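Local coordinates for dihydrodipicolinate synthase family protein (Sinorhizobium meliloti, PDB 4DNH) that is of unknown function but folds as a TIM barrel and is probably a distant relative of the dihydrodipicolinate synthases, at residues Val36-Ala41 against Asp273-Ile278; Leu76-Ser81 against Ala113-Gly118; Val174-Leu179 against Glu220-Lys225; Pro185-Trp190 against Lys225-Lys230. One frame throughout, in Å; residues are numbered along the deposited sequence.

Contact 1: Val36-Ala41 against Asp273-Ile278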
loop_
_atom_site.group_PDB
_atom_site.type_symbol
_atom_site.label_atom_id
_atom_site.label_comp_id
_atom_site.label_asym_id
_atom_site.label_seq_id
_atom_site.Cartn_x
_atom_site.Cartn_y
_atom_site.Cartn_z
ATOM N N VAL A 36 -4.566 -0.816 -14.643
ATOM C CA VAL A 36 -3.249 -1.128 -14.061
ATOM C C VAL A 36 -3.291 -1.065 -12.526
ATOM O O VAL A 36 -3.392 0.018 -11.928
ATOM C CB VAL A 36 -2.153 -0.180 -14.588
ATOM C CG1 VAL A 36 -0.796 -0.536 -13.987
ATOM C CG2 VAL A 36 -2.089 -0.243 -16.105
ATOM N N ALA A 37 -3.203 -2.236 -11.894
ATOM C CA ALA A 37 -3.418 -2.382 -10.458
ATOM C C ALA A 37 -2.203 -2.958 -9.776
ATOM O O ALA A 37 -1.735 -4.032 -10.154
ATOM C CB ALA A 37 -4.612 -3.276 -10.200
ATOM N N PHE A 38 -1.711 -2.243 -8.762
ATOM C CA PHE A 38 -0.643 -2.711 -7.889
ATOM C C PHE A 38 -1.204 -2.931 -6.501
ATOM O O PHE A 38 -2.031 -2.148 -6.018
ATOM C CB PHE A 38 0.405 -1.623 -7.689
ATOM C CG PHE A 38 1.300 -1.387 -8.866
ATOM C CD1 PHE A 38 0.954 -0.460 -9.841
ATOM C CD2 PHE A 38 2.525 -2.024 -8.954
ATOM C CE1 PHE A 38 1.800 -0.217 -10.912
ATOM C CE2 PHE A 38 3.373 -1.774 -10.018
ATOM C CZ PHE A 38 3.010 -0.876 -11.000
ATOM N N ALA A 39 -0.709 -3.959 -5.830
ATOM C CA ALA A 39 -0.863 -4.021 -4.398
ATOM C C ALA A 39 0.446 -3.576 -3.721
ATOM O O ALA A 39 1.543 -4.022 -4.088
ATOM C CB ALA A 39 -1.268 -5.416 -3.976
ATOM N N ALA A 40 0.342 -2.658 -2.760
ATOM C CA ALA A 40 1.493 -2.311 -1.933
ATOM C C ALA A 40 1.621 -3.416 -0.887
ATOM O O ALA A 40 0.745 -3.565 -0.036
ATOM C CB ALA A 40 1.299 -0.955 -1.280
ATOM N N ALA A 41 2.698 -4.195 -0.950
ATOM C CA ALA A 41 2.741 -5.442 -0.211
ATOM C C ALA A 41 3.462 -5.318 1.127
ATOM O O ALA A 41 4.464 -4.600 1.251
ATOM C CB ALA A 41 3.382 -6.530 -1.061
ATOM N N ASP A 273 -6.559 4.243 -12.053
ATOM C CA ASP A 273 -5.893 2.969 -11.834
ATOM C C ASP A 273 -5.663 2.754 -10.327
ATOM O O ASP A 273 -6.304 3.412 -9.510
ATOM C CB ASP A 273 -4.600 2.921 -12.653
ATOM C CG ASP A 273 -4.866 2.808 -14.153
ATOM O OD1 ASP A 273 -5.442 1.778 -14.573
ATOM O OD2 ASP A 273 -4.502 3.744 -14.908
ATOM N N ALA A 274 -4.781 1.838 -9.944
ATOM C CA ALA A 274 -4.716 1.437 -8.542
ATOM C C ALA A 274 -3.332 1.076 -8.044
ATOM O O ALA A 274 -2.591 0.353 -8.691
ATOM C CB ALA A 274 -5.675 0.289 -8.277
ATOM N N LEU A 275 -3.002 1.597 -6.875
ATOM C CA LEU A 275 -1.788 1.247 -6.162
ATOM C C LEU A 275 -2.173 1.360 -4.685
ATOM O O LEU A 275 -2.082 2.429 -4.057
ATOM C CB LEU A 275 -0.656 2.195 -6.552
ATOM C CG LEU A 275 0.786 1.778 -6.260
ATOM C CD1 LEU A 275 1.696 2.808 -6.910
ATOM C CD2 LEU A 275 1.050 1.679 -4.755
ATOM N N LEU A 276 -2.625 0.232 -4.153
ATOM C CA LEU A 276 -3.356 0.197 -2.897
ATOM C C LEU A 276 -2.798 -0.819 -1.917
ATOM O O LEU A 276 -2.519 -1.967 -2.283
ATOM C CB LEU A 276 -4.819 -0.163 -3.180
ATOM C CG LEU A 276 -5.684 0.899 -3.849
ATOM C CD1 LEU A 276 -6.912 0.250 -4.473
ATOM C CD2 LEU A 276 -6.089 1.964 -2.846
ATOM N N GLY A 277 -2.669 -0.404 -0.658
ATOM C CA GLY A 277 -2.390 -1.334 0.435
ATOM C C GLY A 277 -3.559 -2.282 0.686
ATOM O O GLY A 277 -3.348 -3.404 1.123
ATOM N N ILE A 278 -4.792 -1.852 0.399
ATOM C CA ILE A 278 -5.941 -2.745 0.589
ATOM C C ILE A 278 -5.919 -3.930 -0.398
ATOM O O ILE A 278 -6.388 -5.020 -0.077
ATOM C CB ILE A 278 -7.313 -1.994 0.607
ATOM C CG1 ILE A 278 -8.485 -2.950 0.897
ATOM C CG2 ILE A 278 -7.579 -1.263 -0.703
ATOM C CD1 ILE A 278 -8.503 -3.525 2.294
#
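Phe38 holds its ring beside its own backbone N (chi1 -74°), and across from it Leu275 swings CG anti to the leucine N (chi1 -162°). The leucine branch point, CG, thereby comes to lie 3.7 Å from Phe38 CB, where it presses on the root of the ring, and the two side chains pass at a slant. Ala274 O sits at the ring's edge, 3.8 Å from Phe38 CD1, while accepting the Phe38 amide N at 2.7 Å. These two strands, 37-40 and 273-276, are the first and last of the eight-stranded parallel barrel, and their pairing is the seam that closes it. Phe38 and Leu275 look into the barrel, where both also pack on Ile187. On the opposite face Ala37 CB and Ala274 CB lie 4.2 Å apart, and Leu276 packs on Tyr260 and Ile264 of helix 260-265. Further along, Leu276 N bonds to Phe38 O at 3.1 Å and Ala40 N to Leu276 O at 3.0 Å. At the start of the pair Asp273 takes over from the backbone: its OD1 accepts Val36 N at 2.7 Å, in a nearly straight bond (165°) that arrives from above the carboxylate plane. Asp273 OD2 is held separately by a salt bridge to Arg251, which would be expected to help keep the carboxylate ionised.

Contact 2: Leu76-Ser81 against Ala113-Gly118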
loop_
_atom_site.group_PDB
_atom_site.type_symbol
_atom_site.label_atom_id
_atom_site.label_comp_id
_atom_site.label_asym_id
_atom_site.label_seq_id
_atom_site.Cartn_x
_atom_site.Cartn_y
_atom_site.Cartn_z
ATOM N N LEU A 76 -1.981 -9.129 -10.099
ATOM C CA LEU A 76 -1.749 -7.806 -9.505
ATOM C C LEU A 76 -0.283 -7.465 -9.589
ATOM O O LEU A 76 0.566 -8.349 -9.506
ATOM C CB LEU A 76 -2.200 -7.783 -8.039
ATOM C CG LEU A 76 -3.671 -8.149 -7.813
ATOM C CD1 LEU A 76 -3.972 -8.361 -6.343
ATOM C CD2 LEU A 76 -4.572 -7.069 -8.370
ATOM N N GLY A 77 0.031 -6.193 -9.785
ATOM C CA GLY A 77 1.430 -5.765 -9.716
ATOM C C GLY A 77 1.873 -5.616 -8.266
ATOM O O GLY A 77 1.041 -5.575 -7.349
ATOM N N VAL A 78 3.176 -5.512 -8.057
ATOM C CA VAL A 78 3.712 -5.346 -6.725
ATOM C C VAL A 78 4.406 -3.978 -6.605
ATOM O O VAL A 78 5.274 -3.626 -7.430
ATOM C CB VAL A 78 4.684 -6.510 -6.376
ATOM C CG1 VAL A 78 5.580 -6.154 -5.192
ATOM C CG2 VAL A 78 3.913 -7.797 -6.089
ATOM N N ALA A 79 4.020 -3.213 -5.586
ATOM C CA ALA A 79 4.678 -1.951 -5.239
ATOM C C ALA A 79 5.558 -2.211 -4.024
ATOM O O ALA A 79 5.033 -2.392 -2.921
ATOM C CB ALA A 79 3.643 -0.886 -4.904
ATOM N N GLU A 80 6.879 -2.226 -4.211
ATOM C CA GLU A 80 7.756 -2.728 -3.168
ATOM C C GLU A 80 8.346 -1.712 -2.243
ATOM O O GLU A 80 8.712 -0.597 -2.648
ATOM C CB GLU A 80 8.914 -3.545 -3.728
ATOM C CG GLU A 80 8.671 -5.039 -3.690
ATOM C CD GLU A 80 8.493 -5.614 -2.303
ATOM O OE1 GLU A 80 8.144 -4.897 -1.328
ATOM O OE2 GLU A 80 8.671 -6.831 -2.207
ATOM N N SER A 81 8.475 -2.160 -0.996
ATOM C CA SER A 81 9.083 -1.395 0.050
ATOM C C SER A 81 8.337 -0.061 0.173
ATOM O O SER A 81 8.930 0.995 0.351
ATOM C CB SER A 81 10.578 -1.220 -0.235
ATOM O OG SER A 81 11.250 -2.466 -0.178
ATOM N N ALA A 113 5.471 -10.688 -13.998
ATOM C CA ALA A 113 5.681 -10.004 -12.737
ATOM C C ALA A 113 5.871 -8.495 -12.898
ATOM O O ALA A 113 6.958 -8.038 -13.267
ATOM C CB ALA A 113 6.854 -10.622 -11.993
ATOM N N LEU A 114 4.813 -7.730 -12.617
ATOM C CA LEU A 114 4.885 -6.275 -12.648
ATOM C C LEU A 114 5.259 -5.765 -11.248
ATOM O O LEU A 114 4.710 -6.204 -10.235
ATOM C CB LEU A 114 3.558 -5.685 -13.121
ATOM C CG LEU A 114 3.238 -4.190 -12.895
ATOM C CD1 LEU A 114 3.954 -3.283 -13.892
ATOM C CD2 LEU A 114 1.729 -3.963 -12.964
ATOM N N ILE A 115 6.200 -4.833 -11.199
ATOM C CA ILE A 115 6.809 -4.410 -9.956
ATOM C C ILE A 115 7.444 -3.047 -10.150
ATOM O O ILE A 115 8.013 -2.752 -11.205
ATOM C CB ILE A 115 7.833 -5.464 -9.413
ATOM C CG1 ILE A 115 8.572 -4.936 -8.180
ATOM C CG2 ILE A 115 8.813 -5.919 -10.504
ATOM C CD1 ILE A 115 9.052 -6.017 -7.244
ATOM N N ALA A 116 7.314 -2.209 -9.127
ATOM C CA ALA A 116 7.937 -0.901 -9.103
ATOM C C ALA A 116 8.343 -0.643 -7.668
ATOM O O ALA A 116 7.650 -1.065 -6.729
ATOM C CB ALA A 116 6.975 0.171 -9.605
ATOM N N CYS A 117 9.444 0.076 -7.501
ATOM C CA CYS A 117 10.151 0.101 -6.242
ATOM C C CYS A 117 10.226 1.484 -5.660
ATOM O O CYS A 117 10.666 2.416 -6.337
ATOM C CB CYS A 117 11.559 -0.430 -6.462
ATOM S SG CYS A 117 11.534 -2.039 -7.274
ATOM N N GLY A 118 9.822 1.610 -4.396
ATOM C CA GLY A 118 9.860 2.885 -3.716
ATOM C C GLY A 118 11.261 3.426 -3.494
ATOM O O GLY A 118 12.089 2.788 -2.823
#
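Val78 and Glu80 exchange backbone hydrogen bonds with Leu114, Ala116 and Gly118, the two segments running parallel with only 12° between their strand axes. Val78 N gives to Leu114 O at 2.8 Å, and Val78 O in turn accepts Ala116 N. One step on, Glu80 N gives to Ala116 O, and Glu80 O accepts Gly118 N at 3.0 Å. Leu114 CD2 lies 3.7 Å from Gly77 CA. The side-chain contact centres on the Ile115 CD1 methyl: Val78 CG1 lies alongside it at 4.0 Å, and Glu80 CG leans in at 3.7 Å. Beyond CG the glutamate bends (chi2 -62°) and doubles back on its own strand, so that OE1 accepts Ser81 N at 2.8 Å on its anti side. OE2 is gripped by a salt bridge from Arg68 and a hydrogen bond with Ser103 OG. With an alanine here, Arg68 would probably be left without its charge mate, Ser81 N without this acceptor, and Ile115 CD1 with a gap beside it. Val78, Glu80 and Ile115 face the outer helices, Val78 packing on Leu71 and Trp72 of helix 61-73 and Ile115 on Ser103 of helix 93-108, which links the two strands as a beta-alpha-beta unit. Ala79 and Ala116 sit on the other face beside Ile154 of strand 153-155.

Contact 3: Val174-Leu179 against Glu220-Lys225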
loop_
_atom_site.group_PDB
_atom_site.type_symbol
_atom_site.label_atom_id
_atom_site.label_comp_id
_atom_site.label_asym_id
_atom_site.label_seq_id
_atom_site.Cartn_x
_atom_site.Cartn_y
_atom_site.Cartn_z
ATOM N N VAL A 174 13.931 20.400 -6.738
ATOM C CA VAL A 174 14.295 19.036 -6.371
ATOM C C VAL A 174 13.730 18.049 -7.386
ATOM O O VAL A 174 14.484 17.294 -7.999
ATOM C CB VAL A 174 13.878 18.699 -4.920
ATOM C CG1 VAL A 174 13.880 17.198 -4.673
ATOM C CG2 VAL A 174 14.814 19.389 -3.938
ATOM N N TYR A 175 12.418 18.083 -7.595
ATOM C CA TYR A 175 11.786 17.217 -8.594
ATOM C C TYR A 175 12.224 17.528 -10.042
ATOM O O TYR A 175 12.083 16.695 -10.934
ATOM C CB TYR A 175 10.264 17.245 -8.439
ATOM C CG TYR A 175 9.787 16.463 -7.234
ATOM C CD1 TYR A 175 9.830 17.017 -5.961
ATOM C CD2 TYR A 175 9.297 15.164 -7.370
ATOM C CE1 TYR A 175 9.393 16.306 -4.857
ATOM C CE2 TYR A 175 8.860 14.446 -6.273
ATOM C CZ TYR A 175 8.910 15.017 -5.018
ATOM O OH TYR A 175 8.475 14.312 -3.910
ATOM N N ASP A 176 12.767 18.722 -10.264
ATOM C CA ASP A 176 13.324 19.067 -11.567
ATOM C C ASP A 176 14.631 18.294 -11.811
ATOM O O ASP A 176 14.807 17.703 -12.881
ATOM C CB ASP A 176 13.497 20.591 -11.713
ATOM C CG ASP A 176 14.262 20.991 -12.976
ATOM O OD1 ASP A 176 13.934 20.511 -14.092
ATOM O OD2 ASP A 176 15.198 21.811 -12.847
ATOM N N ARG A 177 15.531 18.275 -10.828
ATOM C CA ARG A 177 16.773 17.534 -10.997
ATOM C C ARG A 177 16.523 16.029 -10.974
ATOM O O ARG A 177 16.944 15.312 -11.881
ATOM C CB ARG A 177 17.850 17.941 -9.983
ATOM C CG ARG A 177 19.256 17.511 -10.420
ATOM C CD ARG A 177 20.346 18.468 -9.957
ATOM N NE ARG A 177 20.190 19.802 -10.538
ATOM C CZ ARG A 177 20.827 20.898 -10.121
ATOM N NH1 ARG A 177 21.680 20.835 -9.103
ATOM N NH2 ARG A 177 20.610 22.065 -10.723
ATOM N N VAL A 178 15.818 15.566 -9.950
ATOM C CA VAL A 178 15.491 14.154 -9.808
ATOM C C VAL A 178 14.876 13.579 -11.093
ATOM O O VAL A 178 15.406 12.606 -11.644
ATOM C CB VAL A 178 14.588 13.889 -8.577
ATOM C CG1 VAL A 178 14.084 12.452 -8.569
ATOM C CG2 VAL A 178 15.342 14.177 -7.283
ATOM N N LEU A 179 13.803 14.198 -11.585
ATOM C CA LEU A 179 13.065 13.654 -12.731
ATOM C C LEU A 179 13.789 13.746 -14.066
ATOM O O LEU A 179 13.580 12.905 -14.934
ATOM C CB LEU A 179 11.674 14.271 -12.856
ATOM C CG LEU A 179 10.614 13.804 -11.861
ATOM C CD1 LEU A 179 9.382 14.698 -11.949
ATOM C CD2 LEU A 179 10.248 12.340 -12.092
ATOM N N GLU A 220 3.338 18.362 -15.387
ATOM C CA GLU A 220 3.349 19.017 -16.699
ATOM C C GLU A 220 4.792 19.145 -17.195
ATOM O O GLU A 220 5.111 18.719 -18.308
ATOM C CB GLU A 220 2.659 20.385 -16.656
ATOM C CG GLU A 220 1.149 20.342 -16.875
ATOM C CD GLU A 220 0.454 21.673 -16.595
ATOM O OE1 GLU A 220 1.101 22.740 -16.709
ATOM O OE2 GLU A 220 -0.755 21.659 -16.264
ATOM N N ALA A 221 5.659 19.684 -16.336
ATOM C CA ALA A 221 7.067 19.924 -16.665
ATOM C C ALA A 221 7.838 18.664 -17.059
ATOM O O ALA A 221 8.725 18.730 -17.904
ATOM C CB ALA A 221 7.775 20.635 -15.515
ATOM N N HIS A 222 7.513 17.525 -16.449
ATOM C CA HIS A 222 8.237 16.284 -16.748
ATOM C C HIS A 222 7.333 15.127 -17.106
ATOM O O HIS A 222 7.570 13.994 -16.686
ATOM C CB HIS A 222 9.173 15.911 -15.593
ATOM C CG HIS A 222 10.112 17.022 -15.170
ATOM N ND1 HIS A 222 11.255 17.302 -15.831
ATOM C CD2 HIS A 222 10.045 17.923 -14.101
ATOM C CE1 HIS A 222 11.882 18.331 -15.228
ATOM N NE2 HIS A 222 11.141 18.711 -14.168
ATOM N N ALA A 223 6.307 15.399 -17.912
ATOM C CA ALA A 223 5.275 14.405 -18.262
ATOM C C ALA A 223 5.798 13.066 -18.821
ATOM O O ALA A 223 5.334 11.985 -18.401
ATOM C CB ALA A 223 4.249 15.016 -19.204
ATOM N N ALA A 224 6.755 13.145 -19.753
ATOM C CA ALA A 224 7.379 11.951 -20.352
ATOM C C ALA A 224 8.106 11.088 -19.311
ATOM O O ALA A 224 8.154 9.866 -19.431
ATOM C CB ALA A 224 8.325 12.342 -21.481
ATOM N N LYS A 225 8.658 11.737 -18.291
ATOM C CA LYS A 225 9.335 11.046 -17.202
ATOM C C LYS A 225 8.415 10.583 -16.073
ATOM O O LYS A 225 8.893 10.074 -15.062
ATOM C CB LYS A 225 10.464 11.913 -16.636
ATOM C CG LYS A 225 11.843 11.300 -16.795
ATOM C CD LYS A 225 12.456 11.548 -18.164
ATOM C CE LYS A 225 13.850 10.939 -18.248
ATOM N NZ LYS A 225 14.739 11.431 -17.155
#
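In the outer layer of the barrel, helix 168-181 meets the loop that leaves helix 208-221, with Leu179 and Asp176 facing His222, the first residue to depart from helical geometry. Leu179 lies over one face of the His222 ring: its CB is 4.2 Å from the ring centroid and 22° off the normal, a CH-pi contact. The Leu179 CD1 methyl reaches down to His222 CB at 3.8 Å. Asp176 comes to the edge instead. Its CG stands anti to the backbone N (chi1 172°), which carries OD1 into the ring plane, 3.2 Å from His222 CE1 and 3.3 Å from His222 NE2; carboxylate and ring are only 27° from coplanar. A few residues on, Lys225 curls round through bends at chi2 and chi4 and places NZ 2.9 Å from Leu179 O. The same NZ bonds to Val182 O and, weakly, to Ser180 O. A lysine ammonium is thus gathered among carbonyls at the C-terminal end of helix 168-181, where it would be expected to offset their partial negative charge.

Contact 4: Pro185-Trp190 against Lys225-Lys230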
loop_
_atom_site.group_PDB
_atom_site.type_symbol
_atom_site.label_atom_id
_atom_site.label_comp_id
_atom_site.label_asym_id
_atom_site.label_seq_id
_atom_site.Cartn_x
_atom_site.Cartn_y
_atom_site.Cartn_z
ATOM N N PRO A 185 10.261 6.234 -16.845
ATOM C CA PRO A 185 9.090 6.833 -16.203
ATOM C C PRO A 185 8.884 6.360 -14.766
ATOM O O PRO A 185 9.139 5.207 -14.434
ATOM C CB PRO A 185 7.941 6.392 -17.112
ATOM C CG PRO A 185 8.566 6.377 -18.470
ATOM C CD PRO A 185 9.987 5.907 -18.261
ATOM N N VAL A 186 8.423 7.288 -13.944
ATOM C CA VAL A 186 8.310 7.166 -12.506
ATOM C C VAL A 186 6.832 7.323 -12.095
ATOM O O VAL A 186 6.031 7.931 -12.824
ATOM C CB VAL A 186 9.186 8.273 -11.876
ATOM C CG1 VAL A 186 8.482 9.027 -10.752
ATOM C CG2 VAL A 186 10.524 7.717 -11.435
ATOM N N ILE A 187 6.466 6.746 -10.957
ATOM C CA ILE A 187 5.178 7.004 -10.353
ATOM C C ILE A 187 5.425 7.857 -9.114
ATOM O O ILE A 187 6.071 7.410 -8.166
ATOM C CB ILE A 187 4.463 5.709 -9.924
ATOM C CG1 ILE A 187 4.103 4.863 -11.137
ATOM C CG2 ILE A 187 3.216 6.038 -9.108
ATOM C CD1 ILE A 187 3.686 3.453 -10.779
ATOM N N ILE A 188 4.922 9.085 -9.135
ATOM C CA ILE A 188 5.119 10.021 -8.043
ATOM C C ILE A 188 4.126 9.730 -6.935
ATOM O O ILE A 188 2.934 9.518 -7.167
ATOM C CB ILE A 188 4.977 11.483 -8.511
ATOM C CG1 ILE A 188 6.165 11.864 -9.397
ATOM C CG2 ILE A 188 4.862 12.426 -7.317
ATOM C CD1 ILE A 188 6.153 13.297 -9.881
ATOM N N HIS A 189 4.625 9.728 -5.712
ATOM C CA HIS A 189 3.781 9.437 -4.585
ATOM C C HIS A 189 3.577 10.635 -3.687
ATOM O O HIS A 189 4.522 11.183 -3.114
ATOM C CB HIS A 189 4.336 8.249 -3.840
ATOM C CG HIS A 189 3.448 7.754 -2.739
ATOM N ND1 HIS A 189 3.906 6.995 -1.735
ATOM C CD2 HIS A 189 2.086 7.949 -2.504
ATOM C CE1 HIS A 189 2.895 6.711 -0.898
ATOM N NE2 HIS A 189 1.782 7.294 -1.373
ATOM N N TRP A 190 2.318 11.062 -3.602
ATOM C CA TRP A 190 1.872 12.060 -2.645
ATOM C C TRP A 190 1.221 11.360 -1.477
ATOM O O TRP A 190 0.055 10.969 -1.536
ATOM C CB TRP A 190 0.906 13.016 -3.316
ATOM C CG TRP A 190 0.555 14.199 -2.461
ATOM C CD1 TRP A 190 0.949 14.448 -1.147
ATOM C CD2 TRP A 190 -0.323 15.318 -2.814
ATOM N NE1 TRP A 190 0.405 15.614 -0.690
ATOM C CE2 TRP A 190 -0.368 16.187 -1.641
ATOM C CE3 TRP A 190 -1.037 15.677 -3.947
ATOM C CZ2 TRP A 190 -1.109 17.367 -1.626
ATOM C CZ3 TRP A 190 -1.779 16.866 -3.925
ATOM C CH2 TRP A 190 -1.814 17.687 -2.790
ATOM N N LYS A 225 8.658 11.737 -18.291
ATOM C CA LYS A 225 9.335 11.046 -17.202
ATOM C C LYS A 225 8.415 10.583 -16.073
ATOM O O LYS A 225 8.893 10.074 -15.062
ATOM C CB LYS A 225 10.464 11.913 -16.636
ATOM C CG LYS A 225 11.843 11.300 -16.795
ATOM C CD LYS A 225 12.456 11.548 -18.164
ATOM C CE LYS A 225 13.850 10.939 -18.248
ATOM N NZ LYS A 225 14.739 11.431 -17.155
ATOM N N VAL A 226 7.103 10.755 -16.242
ATOM C CA VAL A 226 6.134 10.417 -15.190
ATOM C C VAL A 226 5.040 9.485 -15.713
ATOM O O VAL A 226 4.151 9.910 -16.450
ATOM C CB VAL A 226 5.526 11.692 -14.543
ATOM C CG1 VAL A 226 4.391 11.350 -13.584
ATOM C CG2 VAL A 226 6.600 12.486 -13.807
ATOM N N ASP A 227 5.117 8.213 -15.332
ATOM C CA ASP A 227 4.091 7.230 -15.679
ATOM C C ASP A 227 2.786 7.541 -14.953
ATOM O O ASP A 227 1.709 7.450 -15.545
ATOM C CB ASP A 227 4.572 5.810 -15.356
ATOM C CG ASP A 227 3.510 4.737 -15.624
ATOM O OD1 ASP A 227 3.286 4.377 -16.804
ATOM O OD2 ASP A 227 2.915 4.230 -14.644
ATOM N N GLY A 228 2.880 7.933 -13.680
ATOM C CA GLY A 228 1.685 8.292 -12.915
ATOM C C GLY A 228 1.881 8.984 -11.577
ATOM O O GLY A 228 3.010 9.245 -11.157
ATOM N N ILE A 229 0.771 9.301 -10.916
ATOM C CA ILE A 229 0.805 9.833 -9.549
ATOM C C ILE A 229 -0.108 8.998 -8.661
ATOM O O ILE A 229 -1.230 8.657 -9.065
ATOM C CB ILE A 229 0.470 11.357 -9.466
ATOM C CG1 ILE A 229 0.067 11.757 -8.055
ATOM C CG2 ILE A 229 -0.653 11.755 -10.414
ATOM C CD1 ILE A 229 0.350 13.202 -7.725
ATOM N N LYS A 230 0.400 8.624 -7.484
ATOM C CA LYS A 230 -0.407 7.971 -6.455
ATOM C C LYS A 230 -0.733 8.984 -5.377
ATOM O O LYS A 230 0.166 9.549 -4.746
ATOM C CB LYS A 230 0.320 6.785 -5.824
ATOM C CG LYS A 230 -0.387 6.213 -4.603
ATOM C CD LYS A 230 0.442 5.159 -3.877
ATOM C CE LYS A 230 -0.241 4.756 -2.573
ATOM N NZ LYS A 230 0.428 3.664 -1.812
#
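Lys230 stretches along the His189 ring, every torsion from chi1 (171°) onward being close to trans, and each of its atoms meets the imidazole in turn. CB begins 3.9 Å from His189 CD2, and CG closes to 3.7 Å of that same carbon. CD lies over the ring face, 3.8 Å from the centroid and 28° off the normal, a CH-pi contact; CE follows at 3.5 Å from His189 NE2. NZ, just past the ring, hydrogen-bonds a glycerol that probably came from the crystallisation liquor. Lys230 O, which accepts Trp190 N, lies at the ring's edge, 3.4 Å from His189 CD2, and His189 NE2 is weakly bonded to Ser232 OG. Were Lys230 cut back to an alanine, one face of the His189 ring would probably lose its cover and the imidazole be freer to turn. Both residues point into the barrel from neighbouring parallel strands, the fifth and sixth, joined through helix 208-221 as a beta-alpha-beta unit. The sixth strand is where dihydrodipicolinate synthases carry their Schiff-base lysine; whether Lys230 plays that part is not established. A beta bulge breaks the pairing at Asp227: Val186 O accepts Gly228 N at 3.3 Å and, weakly, Asp227 N at 2.7 Å. The Asp227 carboxylate stands beside Ile187, its OD2 bound by Arg152 and Tyr253. Toward the helices, Ile188 CD1 meets Val226 CG2 at 4.0 Å, and Leu179 of helix 168-181 packs on both residues.

In the fold
Contacts 1, 2 and 4 are three strand pairings of one eight-stranded barrel: first with last, second with third, fifth with sixth. Contact 1 spans nearly the whole barrel sequence, and the others fall within that span, contact 2 closing before 3 and 4 open; the segments of those two alternate along the chain. Contacts 1 and 2 lie about 9 Å apart between centres and join directly, Gly77 bonding to Ala37 and Ala39. Contact 4, about 13 Å from each centre to centre, meets contact 1 in the interior through Ile187 and Lys230. Contact 3 sits outside, about 10 Å from contact 4 between centres; they share Lys225, and Leu179 bridges them, tying the helical layer to the barrel wall.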